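Local coordinates for sphingomyelinase-c (Listeria ivanovii, PDB 1ZWX), which is a DNase I-like protein of the endonuclease/exonuclease/phosphatase family, with two mixed beta sheets and accompanying helices, at residues K45-V50 against E70-Q75; T163-R168 against T202-D207; V198-D203 against L247-V252. All blocks are in the same frame, centred on the assembly; numbering follows the deposited sequence.

Contact 1 of 3, residues K45-V50 against E70-Q75; sequences KNNDVV and EMYPHQ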
ATOM      1  N   LYS A  45       8.692  -4.134  12.463  1.00 29.39           N
ATOM      2  CA  LYS A  45       9.370  -3.326  13.507  1.00 30.41           C
ATOM      3  C   LYS A  45      10.302  -2.283  12.885  1.00 30.21           C
ATOM      4  O   LYS A  45      10.708  -2.401  11.725  1.00 29.80           O
ATOM      5  CB  LYS A  45      10.200  -4.237  14.413  1.00 29.96           C
ATOM      6  CG  LYS A  45       9.426  -5.383  15.022  1.00 32.71           C
ATOM      7  CD  LYS A  45      10.364  -6.357  15.729  1.00 35.07           C
ATOM      8  CE  LYS A  45       9.589  -7.506  16.383  1.00 35.96           C
ATOM      9  NZ  LYS A  45       8.342  -7.064  17.088  1.00 34.64           N
ATOM     10  N   ASN A  46      10.639  -1.264  13.674  1.00 30.64           N
ATOM     11  CA  ASN A  46      11.687  -0.307  13.331  1.00 31.40           C
ATOM     12  C   ASN A  46      11.410   0.568  12.100  1.00 30.65           C
ATOM     13  O   ASN A  46      12.349   0.973  11.396  1.00 30.70           O
ATOM     14  CB  ASN A  46      13.038  -1.010  13.187  1.00 32.06           C
ATOM     15  CG  ASN A  46      13.364  -1.895  14.367  1.00 36.09           C
ATOM     16  OD1 ASN A  46      13.164  -1.504  15.540  1.00 37.37           O
ATOM     17  ND2 ASN A  46      13.840  -3.123  14.072  1.00 37.96           N
ATOM     18  N   ASN A  47      10.136   0.876  11.846  1.00 29.05           N
ATOM     19  CA  ASN A  47       9.790   1.810  10.769  1.00 27.76           C
ATOM     20  C   ASN A  47       9.389   3.134  11.365  1.00 26.15           C
ATOM     21  O   ASN A  47       8.867   3.163  12.472  1.00 27.39           O
ATOM     22  CB  ASN A  47       8.610   1.234   9.930  1.00 25.94           C
ATOM     23  CG  ASN A  47       8.995  -0.040   9.201  1.00 27.39           C
ATOM     24  OD1 ASN A  47       8.569  -1.164   9.568  1.00 29.67           O
ATOM     25  ND2 ASN A  47       9.839   0.099   8.197  1.00 27.97           N
ATOM     26  N   ASP A  48       9.548   4.223  10.624  1.00 25.03           N
ATOM     27  CA  ASP A  48       8.924   5.466  11.011  1.00 24.64           C
ATOM     28  C   ASP A  48       7.438   5.451  10.726  1.00 23.79           C
ATOM     29  O   ASP A  48       6.633   5.966  11.498  1.00 23.44           O
ATOM     30  CB  ASP A  48       9.620   6.633  10.295  1.00 24.81           C
ATOM     31  CG  ASP A  48      11.055   6.803  10.775  1.00 27.04           C
ATOM     32  OD1 ASP A  48      11.233   7.196  11.944  1.00 32.46           O
ATOM     33  OD2 ASP A  48      11.981   6.462  10.032  1.00 28.00           O
ATOM     34  N   VAL A  49       7.079   4.866   9.574  1.00 24.17           N
ATOM     35  CA  VAL A  49       5.714   4.920   9.044  1.00 22.50           C
ATOM     36  C   VAL A  49       5.465   3.575   8.336  1.00 21.83           C
ATOM     37  O   VAL A  49       6.388   2.975   7.733  1.00 21.77           O
ATOM     38  CB  VAL A  49       5.520   6.127   8.037  1.00 23.60           C
ATOM     39  CG1 VAL A  49       4.189   6.019   7.290  1.00 23.17           C
ATOM     40  CG2 VAL A  49       5.582   7.487   8.763  1.00 24.33           C
ATOM     41  N   VAL A  50       4.237   3.074   8.444  1.00 20.99           N
ATOM     42  CA  VAL A  50       3.859   1.841   7.724  1.00 20.90           C
ATOM     43  C   VAL A  50       2.615   2.147   6.918  1.00 19.58           C
ATOM     44  O   VAL A  50       1.657   2.755   7.424  1.00 20.35           O
ATOM     45  CB  VAL A  50       3.546   0.645   8.677  1.00 20.98           C
ATOM     46  CG1 VAL A  50       2.905  -0.541   7.873  1.00 23.08           C
ATOM     47  CG2 VAL A  50       4.815   0.133   9.364  1.00 21.57           C
ATOM     48  N   GLU A  70       0.927  -0.646  19.617  1.00 33.12           N
ATOM     49  CA  GLU A  70       2.065  -0.568  20.522  1.00 33.63           C
ATOM     50  C   GLU A  70       3.235   0.131  19.835  1.00 33.70           C
ATOM     51  O   GLU A  70       3.789   1.095  20.365  1.00 33.06           O
ATOM     52  CB  GLU A  70       2.466  -1.973  21.007  1.00 34.44           C
ATOM     53  CG  GLU A  70       3.905  -2.120  21.486  0.50 35.62           C
ATOM     54  CD  GLU A  70       4.083  -1.823  22.959  0.50 37.76           C
ATOM     55  OE1 GLU A  70       3.330  -0.987  23.505  0.50 39.65           O
ATOM     56  OE2 GLU A  70       4.991  -2.429  23.572  0.50 38.54           O
ATOM     57  N   MET A  71       3.586  -0.356  18.649  1.00 33.08           N
ATOM     58  CA  MET A  71       4.706   0.172  17.903  1.00 33.57           C
ATOM     59  C   MET A  71       4.321   1.462  17.186  1.00 31.93           C
ATOM     60  O   MET A  71       5.145   2.359  17.065  1.00 31.67           O
ATOM     61  CB  MET A  71       5.196  -0.854  16.894  1.00 34.05           C
ATOM     62  CG  MET A  71       5.746  -2.135  17.514  1.00 35.09           C
ATOM     63  SD  MET A  71       6.448  -3.205  16.260  1.00 38.10           S
ATOM     64  CE  MET A  71       4.962  -3.591  15.303  1.00 35.35           C
ATOM     65  N   TYR A  72       3.073   1.550  16.717  1.00 30.22           N
ATOM     66  CA  TYR A  72       2.630   2.659  15.883  1.00 28.66           C
ATOM     67  C   TYR A  72       1.312   3.229  16.389  1.00 28.13           C
ATOM     68  O   TYR A  72       0.272   2.989  15.779  1.00 27.10           O
ATOM     69  CB  TYR A  72       2.509   2.221  14.397  1.00 27.70           C
ATOM     70  CG  TYR A  72       3.767   1.569  13.883  1.00 26.67           C
ATOM     71  CD1 TYR A  72       4.913   2.332  13.613  1.00 25.20           C
ATOM     72  CD2 TYR A  72       3.839   0.184  13.707  1.00 22.67           C
ATOM     73  CE1 TYR A  72       6.072   1.743  13.178  1.00 26.06           C
ATOM     74  CE2 TYR A  72       5.005  -0.421  13.277  1.00 23.06           C
ATOM     75  CZ  TYR A  72       6.124   0.380  13.016  1.00 26.59           C
ATOM     76  OH  TYR A  72       7.286  -0.183  12.581  1.00 27.06           O
ATOM     77  N   PRO A  73       1.339   4.010  17.504  1.00 27.83           N
ATOM     78  CA  PRO A  73       0.098   4.518  18.093  1.00 26.84           C
ATOM     79  C   PRO A  73      -0.656   5.581  17.317  1.00 26.64           C
ATOM     80  O   PRO A  73      -1.821   5.831  17.625  1.00 26.71           O
ATOM     81  CB  PRO A  73       0.553   5.128  19.446  1.00 27.92           C
ATOM     82  CG  PRO A  73       2.004   5.265  19.348  1.00 27.92           C
ATOM     83  CD  PRO A  73       2.536   4.379  18.305  1.00 28.44           C
ATOM     84  N   HIS A  74      -0.024   6.245  16.352  1.00 24.09           N
ATOM     85  CA  HIS A  74      -0.716   7.304  15.651  1.00 23.58           C
ATOM     86  C   HIS A  74      -1.089   6.718  14.291  1.00 22.71           C
ATOM     87  O   HIS A  74      -0.190   6.266  13.572  1.00 21.16           O
ATOM     88  CB  HIS A  74       0.188   8.521  15.484  1.00 23.80           C
ATOM     89  CG  HIS A  74       0.852   8.926  16.769  1.00 24.80           C
ATOM     90  ND1 HIS A  74       0.178   9.598  17.773  1.00 27.56           N
ATOM     91  CD2 HIS A  74       2.092   8.672  17.248  1.00 26.03           C
ATOM     92  CE1 HIS A  74       1.004   9.798  18.791  1.00 26.93           C
ATOM     93  NE2 HIS A  74       2.167   9.239  18.502  1.00 25.60           N
ATOM     94  N   GLN A  75      -2.396   6.707  14.024  1.00 22.99           N
ATOM     95  CA  GLN A  75      -2.990   5.923  12.937  1.00 23.46           C
ATOM     96  C   GLN A  75      -4.091   6.692  12.245  1.00 23.66           C
ATOM     97  O   GLN A  75      -4.812   7.501  12.860  1.00 23.00           O
ATOM     98  CB  GLN A  75      -3.605   4.604  13.464  1.00 23.78           C
ATOM     99  CG  GLN A  75      -2.641   3.733  14.252  1.00 22.04           C
ATOM    100  CD  GLN A  75      -3.122   2.300  14.463  1.00 22.79           C
ATOM    101  OE1 GLN A  75      -4.293   1.998  14.238  1.00 25.26           O
ATOM    102  NE2 GLN A  75      -2.214   1.419  14.897  1.00 22.99           N
TER
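Lys45 and Met71 mark the nearest approach of the two backbones, with their CA atoms 7.3 Å apart, and from there Tyr72 spans the gap with its side chain. Segment 45-50 runs into strand 49-55, and segment 70-75 into the short strand 74-75, an outermost strand of one of the two six-stranded mixed sheets of the DNase I-like fold. Strand 104-107 lies between these two in the sheet, so the contact is made beside that middle strand, where Val106 touches both Val50 and Tyr72.

Tyr72 does most of the joining, tying the loop before strand 74-75 to the loop before strand 49-55. Its ring is swung beside its own backbone N (chi1 -53°), which sends the hydroxyl across. There Asn47 N donates to Tyr72 OH at 3.1 Å, with an N-H...O angle of 149°. The same hydroxyl is hydrogen-bonded to the carbonyl oxygen of Met44, so it accepts from one backbone group and donates to another. Asn47 CB comes close as well, 3.3 Å from Tyr72 OH. At the ring edge, Asn47 O lies in the ring plane, 3.2 Å from Tyr72 CE1.

The two faces of the ring are covered by aliphatic groups. Val50 CG2 sits over one face, 4.2 Å from the Tyr72 ring centroid and 23° off the normal, a CH-pi contact. Met71 CB rests against the opposite face, toward the rim. Farther along its chain, Met71 SD meets Lys45 CG at 3.9 Å. On the backbone side of Tyr72, Gln75 NE2 donates to Tyr72 O at 3.1 Å and also to Leu65 O.

The buried phenol hydroxyl thus has a backbone partner for each of its two roles. These two bonds fix where the ring ends, and the Val50 and Met71 carbons probably limit its tilt.

Contact 2 of 3, residues T163-R168 against T202-D207; sequences TSRAIR and TDEYHD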
ATOM      1  N   THR A 163      -8.214   0.298 -20.787  1.00 24.24           N
ATOM      2  CA  THR A 163      -9.141   0.867 -19.829  1.00 23.16           C
ATOM      3  C   THR A 163      -8.514   0.945 -18.388  1.00 22.46           C
ATOM      4  O   THR A 163      -8.578   1.984 -17.730  1.00 21.83           O
ATOM      5  CB  THR A 163     -10.442   0.063 -19.813  1.00 22.95           C
ATOM      6  OG1 THR A 163     -11.147   0.305 -21.040  1.00 24.56           O
ATOM      7  CG2 THR A 163     -11.341   0.543 -18.664  1.00 23.47           C
ATOM      8  N   SER A 164      -7.958  -0.152 -17.919  1.00 22.15           N
ATOM      9  CA  SER A 164      -7.363  -0.135 -16.568  1.00 23.50           C
ATOM     10  C   SER A 164      -6.157   0.847 -16.538  1.00 23.21           C
ATOM     11  O   SER A 164      -5.978   1.583 -15.575  1.00 22.77           O
ATOM     12  CB  SER A 164      -7.049  -1.544 -16.066  1.00 23.05           C
ATOM     13  OG  SER A 164      -6.191  -2.247 -16.937  1.00 26.34           O
ATOM     14  N   ARG A 165      -5.378   0.898 -17.610  1.00 22.43           N
ATOM     15  CA  ARG A 165      -4.312   1.920 -17.705  1.00 23.88           C
ATOM     16  C   ARG A 165      -4.816   3.378 -17.644  1.00 22.60           C
ATOM     17  O   ARG A 165      -4.236   4.254 -16.938  1.00 21.93           O
ATOM     18  CB  ARG A 165      -3.424   1.634 -18.941  1.00 23.33           C
ATOM     19  CG  ARG A 165      -2.378   2.723 -19.242  1.00 26.77           C
ATOM     20  CD  ARG A 165      -1.353   2.213 -20.259  1.00 27.84           C
ATOM     21  NE  ARG A 165      -0.265   3.180 -20.461  1.00 33.05           N
ATOM     22  CZ  ARG A 165       0.759   3.011 -21.299  1.00 34.18           C
ATOM     23  NH1 ARG A 165       0.854   1.901 -22.035  1.00 35.01           N
ATOM     24  NH2 ARG A 165       1.685   3.960 -21.407  1.00 32.15           N
ATOM     25  N   ALA A 166      -5.884   3.676 -18.381  1.00 21.95           N
ATOM     26  CA  ALA A 166      -6.481   5.004 -18.338  1.00 21.75           C
ATOM     27  C   ALA A 166      -6.990   5.352 -16.941  1.00 22.25           C
ATOM     28  O   ALA A 166      -6.805   6.477 -16.466  1.00 21.18           O
ATOM     29  CB  ALA A 166      -7.639   5.115 -19.335  1.00 22.97           C
ATOM     30  N   ILE A 167      -7.681   4.402 -16.300  1.00 20.50           N
ATOM     31  CA  ILE A 167      -8.189   4.647 -14.948  1.00 19.98           C
ATOM     32  C   ILE A 167      -7.003   4.954 -13.991  1.00 19.10           C
ATOM     33  O   ILE A 167      -7.055   5.944 -13.272  1.00 19.86           O
ATOM     34  CB  ILE A 167      -9.033   3.437 -14.407  1.00 19.77           C
ATOM     35  CG1 ILE A 167     -10.328   3.277 -15.225  1.00 19.89           C
ATOM     36  CG2 ILE A 167      -9.426   3.662 -12.937  1.00 18.75           C
ATOM     37  CD1 ILE A 167     -10.936   1.858 -15.073  1.00 18.40           C
ATOM     38  N   ARG A 168      -5.958   4.138 -14.022  1.00 21.16           N
ATOM     39  CA  ARG A 168      -4.773   4.356 -13.150  1.00 20.88           C
ATOM     40  C   ARG A 168      -4.119   5.702 -13.430  1.00 22.07           C
ATOM     41  O   ARG A 168      -3.678   6.382 -12.524  1.00 20.77           O
ATOM     42  CB  ARG A 168      -3.733   3.289 -13.332  1.00 22.69           C
ATOM     43  CG  ARG A 168      -4.065   1.984 -12.637  1.00 22.62           C
ATOM     44  CD  ARG A 168      -2.898   1.071 -12.647  1.00 20.52           C
ATOM     45  NE  ARG A 168      -2.618   0.450 -13.951  1.00 21.71           N
ATOM     46  CZ  ARG A 168      -3.147  -0.690 -14.385  1.00 21.80           C
ATOM     47  NH1 ARG A 168      -3.990  -1.400 -13.612  1.00 20.18           N
ATOM     48  NH2 ARG A 168      -2.795  -1.132 -15.600  1.00 23.67           N
ATOM     49  N   THR A 202       7.873  -0.976 -17.789  1.00 33.42           N
ATOM     50  CA  THR A 202       6.949  -0.991 -18.923  1.00 31.92           C
ATOM     51  C   THR A 202       6.795   0.440 -19.394  1.00 31.24           C
ATOM     52  O   THR A 202       7.283   1.374 -18.719  1.00 29.84           O
ATOM     53  CB  THR A 202       5.558  -1.541 -18.517  1.00 32.46           C
ATOM     54  OG1 THR A 202       5.053  -0.819 -17.371  1.00 32.30           O
ATOM     55  CG2 THR A 202       5.609  -3.036 -18.226  1.00 31.60           C
ATOM     56  N   ASP A 203       6.141   0.631 -20.554  1.00 30.52           N
ATOM     57  CA  ASP A 203       5.736   1.965 -20.992  1.00 29.67           C
ATOM     58  C   ASP A 203       4.897   2.666 -19.919  1.00 28.19           C
ATOM     59  O   ASP A 203       5.089   3.860 -19.665  1.00 27.05           O
ATOM     60  CB  ASP A 203       4.919   1.921 -22.286  1.00 31.11           C
ATOM     61  CG  ASP A 203       5.771   1.617 -23.520  1.00 34.51           C
ATOM     62  OD1 ASP A 203       7.010   1.507 -23.422  1.00 37.15           O
ATOM     63  OD2 ASP A 203       5.179   1.473 -24.609  1.00 39.46           O
ATOM     64  N   GLU A 204       3.948   1.930 -19.324  1.00 25.93           N
ATOM     65  CA  GLU A 204       3.082   2.496 -18.290  1.00 24.72           C
ATOM     66  C   GLU A 204       3.929   2.958 -17.079  1.00 24.43           C
ATOM     67  O   GLU A 204       3.634   3.981 -16.490  1.00 25.36           O
ATOM     68  CB  GLU A 204       1.993   1.520 -17.828  1.00 24.96           C
ATOM     69  CG  GLU A 204       0.958   2.227 -16.933  1.00 24.47           C
ATOM     70  CD  GLU A 204      -0.155   1.323 -16.410  1.00 24.32           C
ATOM     71  OE1 GLU A 204      -1.159   1.844 -15.892  1.00 26.26           O
ATOM     72  OE2 GLU A 204      -0.024   0.123 -16.524  1.00 24.22           O
ATOM     73  N   TYR A 205       4.962   2.207 -16.734  1.00 24.56           N
ATOM     74  CA  TYR A 205       5.891   2.614 -15.660  1.00 25.35           C
ATOM     75  C   TYR A 205       6.539   3.968 -15.979  1.00 25.83           C
ATOM     76  O   TYR A 205       6.498   4.891 -15.170  1.00 24.93           O
ATOM     77  CB  TYR A 205       6.961   1.568 -15.404  1.00 25.35           C
ATOM     78  CG  TYR A 205       7.858   1.976 -14.235  1.00 26.85           C
ATOM     79  CD1 TYR A 205       7.478   1.706 -12.902  1.00 26.87           C
ATOM     80  CD2 TYR A 205       9.048   2.662 -14.454  1.00 26.94           C
ATOM     81  CE1 TYR A 205       8.282   2.095 -11.829  1.00 26.08           C
ATOM     82  CE2 TYR A 205       9.873   3.059 -13.367  1.00 26.34           C
ATOM     83  CZ  TYR A 205       9.470   2.787 -12.072  1.00 26.84           C
ATOM     84  OH  TYR A 205      10.277   3.163 -11.022  1.00 27.18           O
ATOM     85  N   HIS A 206       7.083   4.099 -17.190  1.00 26.99           N
ATOM     86  CA  HIS A 206       7.616   5.382 -17.668  1.00 27.55           C
ATOM     87  C   HIS A 206       6.642   6.502 -17.465  1.00 27.04           C
ATOM     88  O   HIS A 206       6.996   7.548 -16.888  1.00 26.65           O
ATOM     89  CB  HIS A 206       8.042   5.303 -19.161  1.00 29.19           C
ATOM     90  CG  HIS A 206       8.369   6.641 -19.756  1.00 33.51           C
ATOM     91  ND1 HIS A 206       7.400   7.548 -20.133  1.00 38.31           N
ATOM     92  CD2 HIS A 206       9.561   7.241 -20.004  1.00 37.53           C
ATOM     93  CE1 HIS A 206       7.978   8.648 -20.589  1.00 39.18           C
ATOM     94  NE2 HIS A 206       9.289   8.489 -20.516  1.00 39.04           N
ATOM     95  N   ASP A 207       5.395   6.304 -17.901  1.00 26.01           N
ATOM     96  CA  ASP A 207       4.392   7.341 -17.781  1.00 25.35           C
ATOM     97  C   ASP A 207       4.004   7.659 -16.338  1.00 25.44           C
ATOM     98  O   ASP A 207       3.697   8.813 -16.015  1.00 25.57           O
ATOM     99  CB  ASP A 207       3.138   6.968 -18.565  1.00 26.53           C
ATOM    100  CG  ASP A 207       3.316   7.156 -20.080  1.00 29.38           C
ATOM    101  OD1 ASP A 207       4.467   7.312 -20.576  1.00 31.06           O
ATOM    102  OD2 ASP A 207       2.292   7.117 -20.755  1.00 35.44           O
TER
HETATM  103  O   HOH W   1      -1.539   4.381 -16.132  1.00 33.09           O
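Arg168 and Glu204 form the central salt bridge between helix 161-182 and helix 203-212, at the surface of the DNase I-like domain. The short helical segments run nearly parallel, at 13°, with their axes 11.7 Å apart, so long side chains bridge the space.

Arg168 grips the carboxylate side-on, using one nitrogen for each oxygen. Its NE donates to Glu204 OE1 at 2.8 Å, nearly straight at 167°. Its NH2 donates to Glu204 OE2 at 3.2 Å, on the syn lone pair. NH2 also forms a salt bridge with Asp155 OD1, and NH1 donates to Gln153 O. Glu204 OE1 has a further donor in a water, 2.6 Å away, which gives its other proton to Arg165 O at 2.8 Å.

Arg165 leaves its helix with CG anti to the backbone N (chi1 173°) and stays extended. It slides along Glu204 in the opposite direction, laying its guanidinium face over Glu204 CA. This carries NH2 to Asp207 OD2 at 3.3 Å, a salt bridge that meets the oxygen from above the carboxylate plane. Asp207 OD1 is served within its own helix by His206 ND1 at 3.0 Å, through the anti lone pair. At the start of that helix Thr202 is the N-cap, and its OG1 accepts from Tyr205 N at 3.1 Å.

Both Glu204 oxygens are therefore satisfied, OE1 by arginine and water together. The paired arginine probably favours the ionised carboxylate. The Arg165 bridge is longer and lies nearer the surface, so it is probably the weaker of the two ties.

Contact 3 of 3, residues V198-D203 against L247-V252; sequences VNYGTD and LDYIFV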
ATOM      1  N   VAL A 198       1.212  -0.892 -11.417  1.00 23.10           N
ATOM      2  CA  VAL A 198       1.950  -0.616 -12.649  1.00 22.89           C
ATOM      3  C   VAL A 198       3.233  -1.430 -12.572  1.00 24.21           C
ATOM      4  O   VAL A 198       4.044  -1.252 -11.652  1.00 23.56           O
ATOM      5  CB  VAL A 198       2.230   0.881 -12.813  1.00 22.70           C
ATOM      6  CG1 VAL A 198       3.144   1.169 -14.068  1.00 21.18           C
ATOM      7  CG2 VAL A 198       0.944   1.663 -12.877  1.00 22.14           C
ATOM      8  N   ASN A 199       3.396  -2.357 -13.519  1.00 25.19           N
ATOM      9  CA  ASN A 199       4.536  -3.238 -13.555  1.00 26.97           C
ATOM     10  C   ASN A 199       5.805  -2.481 -13.998  1.00 27.38           C
ATOM     11  O   ASN A 199       5.785  -1.708 -14.976  1.00 26.32           O
ATOM     12  CB  ASN A 199       4.214  -4.447 -14.474  1.00 28.70           C
ATOM     13  CG  ASN A 199       5.248  -5.551 -14.393  1.00 30.51           C
ATOM     14  OD1 ASN A 199       5.933  -5.735 -13.385  1.00 31.70           O
ATOM     15  ND2 ASN A 199       5.369  -6.304 -15.479  1.00 36.06           N
ATOM     16  N   TYR A 200       6.880  -2.676 -13.239  1.00 27.97           N
ATOM     17  CA  TYR A 200       8.128  -1.960 -13.433  1.00 29.69           C
ATOM     18  C   TYR A 200       8.669  -2.198 -14.835  1.00 31.34           C
ATOM     19  O   TYR A 200       8.556  -3.304 -15.359  1.00 31.30           O
ATOM     20  CB  TYR A 200       9.195  -2.439 -12.437  1.00 30.72           C
ATOM     21  CG  TYR A 200      10.536  -1.772 -12.686  1.00 30.99           C
ATOM     22  CD1 TYR A 200      10.709  -0.404 -12.421  1.00 32.60           C
ATOM     23  CD2 TYR A 200      11.619  -2.488 -13.221  1.00 31.32           C
ATOM     24  CE1 TYR A 200      11.946   0.242 -12.657  1.00 32.64           C
ATOM     25  CE2 TYR A 200      12.855  -1.856 -13.468  1.00 29.84           C
ATOM     26  CZ  TYR A 200      13.004  -0.500 -13.187  1.00 32.47           C
ATOM     27  OH  TYR A 200      14.205   0.139 -13.431  1.00 33.78           O
ATOM     28  N   GLY A 201       9.236  -1.148 -15.419  1.00 31.72           N
ATOM     29  CA  GLY A 201       9.998  -1.262 -16.655  1.00 33.89           C
ATOM     30  C   GLY A 201       9.145  -1.346 -17.898  1.00 34.41           C
ATOM     31  O   GLY A 201       9.634  -1.754 -18.942  1.00 36.24           O
ATOM     32  N   THR A 202       7.873  -0.976 -17.789  1.00 33.42           N
ATOM     33  CA  THR A 202       6.949  -0.991 -18.923  1.00 31.92           C
ATOM     34  C   THR A 202       6.795   0.440 -19.394  1.00 31.24           C
ATOM     35  O   THR A 202       7.283   1.374 -18.719  1.00 29.84           O
ATOM     36  CB  THR A 202       5.558  -1.541 -18.517  1.00 32.46           C
ATOM     37  OG1 THR A 202       5.053  -0.819 -17.371  1.00 32.30           O
ATOM     38  CG2 THR A 202       5.609  -3.036 -18.226  1.00 31.60           C
ATOM     39  N   ASP A 203       6.141   0.631 -20.554  1.00 30.52           N
ATOM     40  CA  ASP A 203       5.736   1.965 -20.992  1.00 29.67           C
ATOM     41  C   ASP A 203       4.897   2.666 -19.919  1.00 28.19           C
ATOM     42  O   ASP A 203       5.089   3.860 -19.665  1.00 27.05           O
ATOM     43  CB  ASP A 203       4.919   1.921 -22.286  1.00 31.11           C
ATOM     44  CG  ASP A 203       5.771   1.617 -23.520  1.00 34.51           C
ATOM     45  OD1 ASP A 203       7.010   1.507 -23.422  1.00 37.15           O
ATOM     46  OD2 ASP A 203       5.179   1.473 -24.609  1.00 39.46           O
ATOM     47  N   LEU A 247       4.859  -4.393  -8.484  1.00 23.58           N
ATOM     48  CA  LEU A 247       3.683  -3.521  -8.449  1.00 22.74           C
ATOM     49  C   LEU A 247       3.643  -2.553  -7.259  1.00 22.81           C
ATOM     50  O   LEU A 247       2.800  -1.644  -7.213  1.00 21.93           O
ATOM     51  CB  LEU A 247       2.418  -4.393  -8.359  1.00 23.62           C
ATOM     52  CG  LEU A 247       2.138  -5.345  -9.536  1.00 23.01           C
ATOM     53  CD1 LEU A 247       0.882  -6.185  -9.229  1.00 20.96           C
ATOM     54  CD2 LEU A 247       1.967  -4.552 -10.839  1.00 23.65           C
ATOM     55  N   ASP A 248       4.511  -2.808  -6.280  1.00 22.38           N
ATOM     56  CA  ASP A 248       4.488  -2.074  -4.989  1.00 22.50           C
ATOM     57  C   ASP A 248       5.766  -1.210  -4.865  1.00 21.56           C
ATOM     58  O   ASP A 248       6.885  -1.679  -5.063  1.00 21.00           O
ATOM     59  CB  ASP A 248       4.412  -3.042  -3.806  1.00 22.65           C
ATOM     60  CG  ASP A 248       3.177  -3.946  -3.843  1.00 25.21           C
ATOM     61  OD1 ASP A 248       3.215  -5.003  -4.505  1.00 26.04           O
ATOM     62  OD2 ASP A 248       2.197  -3.605  -3.160  1.00 26.05           O
ATOM     63  N   TYR A 249       5.555   0.056  -4.542  1.00 22.46           N
ATOM     64  CA  TYR A 249       6.619   1.054  -4.568  1.00 22.66           C
ATOM     65  C   TYR A 249       6.466   2.057  -3.438  1.00 22.44           C
ATOM     66  O   TYR A 249       5.340   2.363  -2.996  1.00 23.02           O
ATOM     67  CB  TYR A 249       6.502   1.880  -5.838  1.00 22.91           C
ATOM     68  CG  TYR A 249       6.542   1.090  -7.150  1.00 23.19           C
ATOM     69  CD1 TYR A 249       5.363   0.722  -7.792  1.00 25.04           C
ATOM     70  CD2 TYR A 249       7.768   0.765  -7.745  1.00 27.11           C
ATOM     71  CE1 TYR A 249       5.396   0.001  -9.020  1.00 23.33           C
ATOM     72  CE2 TYR A 249       7.823   0.039  -8.967  1.00 26.10           C
ATOM     73  CZ  TYR A 249       6.624  -0.322  -9.586  1.00 25.03           C
ATOM     74  OH  TYR A 249       6.695  -0.991 -10.782  1.00 23.82           O
ATOM     75  N   ILE A 250       7.597   2.645  -3.046  1.00 22.19           N
ATOM     76  CA  ILE A 250       7.552   3.862  -2.245  1.00 22.03           C
ATOM     77  C   ILE A 250       8.480   4.885  -2.902  1.00 21.41           C
ATOM     78  O   ILE A 250       9.674   4.687  -2.929  1.00 21.65           O
ATOM     79  CB  ILE A 250       7.945   3.656  -0.752  1.00 22.25           C
ATOM     80  CG1 ILE A 250       7.180   2.454  -0.115  1.00 22.99           C
ATOM     81  CG2 ILE A 250       7.620   4.937   0.014  1.00 20.20           C
ATOM     82  CD1 ILE A 250       7.871   1.858   1.118  1.00 22.21           C
ATOM     83  N   PHE A 251       7.897   5.980  -3.368  1.00 21.28           N
ATOM     84  CA  PHE A 251       8.624   7.003  -4.133  1.00 22.77           C
ATOM     85  C   PHE A 251       8.787   8.273  -3.331  1.00 23.06           C
ATOM     86  O   PHE A 251       8.021   8.551  -2.435  1.00 23.08           O
ATOM     87  CB  PHE A 251       7.807   7.425  -5.365  1.00 22.17           C
ATOM     88  CG  PHE A 251       7.638   6.342  -6.413  1.00 23.01           C
ATOM     89  CD1 PHE A 251       6.352   5.885  -6.739  1.00 26.89           C
ATOM     90  CD2 PHE A 251       8.743   5.810  -7.097  1.00 24.80           C
ATOM     91  CE1 PHE A 251       6.160   4.882  -7.757  1.00 26.65           C
ATOM     92  CE2 PHE A 251       8.584   4.802  -8.088  1.00 25.45           C
ATOM     93  CZ  PHE A 251       7.269   4.343  -8.425  1.00 24.46           C
ATOM     94  N   VAL A 252       9.753   9.088  -3.751  1.00 23.45           N
ATOM     95  CA  VAL A 252       9.890  10.455  -3.283  1.00 23.91           C
ATOM     96  C   VAL A 252       9.421  11.381  -4.392  1.00 24.04           C
ATOM     97  O   VAL A 252       9.804  11.197  -5.559  1.00 24.57           O
ATOM     98  CB  VAL A 252      11.373  10.752  -2.926  1.00 23.80           C
ATOM     99  CG1 VAL A 252      11.528  12.239  -2.631  1.00 24.40           C
ATOM    100  CG2 VAL A 252      11.819   9.902  -1.734  1.00 24.43           C
TER
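Tyr249 points the edge of its ring at the backbone of Val198, with Val198 O in the ring plane and 3.2 Å from Tyr249 CE1. The contact joins a type II beta turn, Asn199 to Thr202, to strand 248-252, an outermost strand of one of the two six-stranded sheets of this DNase I-like fold. Tyr200 N also lies near the Tyr249 ring edge. Behind the ring, Tyr249 CB rests on one face of Phe251. The Tyr249 ring also meets that of Tyr246, with the planes at about 45°.

Tyr249 OH donates to Val198 O at 2.8 Å. The donor oxygen is tilted 20° from the plane of the Val198 carbonyl. Tyr200 N is only 3.0 Å from Tyr249 OH, but the angle is too poor for a hydrogen bond. Tyr200 CB adds close packing, 3.3 Å from the same hydroxyl.

Leu247 meets the start of the same loop. Its CD2 methyl lies against the backbone, 3.7 Å from Asn199 N. The polar end of Asn199 turns to Tyr246, whose N is hydrogen-bonded to Asn199 OD1.

The turn is closed from within by Thr202 OG1, which donates to Asn199 O at 2.7 Å, in the carbonyl plane.

Overall arrangement
Contacts 2 and 3 are neighbours, with centres about 10 Å apart, and they share Thr202 and Asp203. The loop that meets strand 248-252 in contact 3 leads directly into helix 203-212 of contact 2. Tyr205 of contact 2 packs on contact 3: its CD1 lies 3.5 Å from Tyr249 OH. Contact 1 belongs to the other large sheet, on the opposite side of the chain's centre. Its centre is about 24 Å from that of contact 3 and about 32 Å from that of contact 2. Its nearest atoms are about 7 Å from contact 3. A bound phosphate ion, probably from the crystallisation liquor, lies about 5 Å from the Leu247 side chain of contact 3.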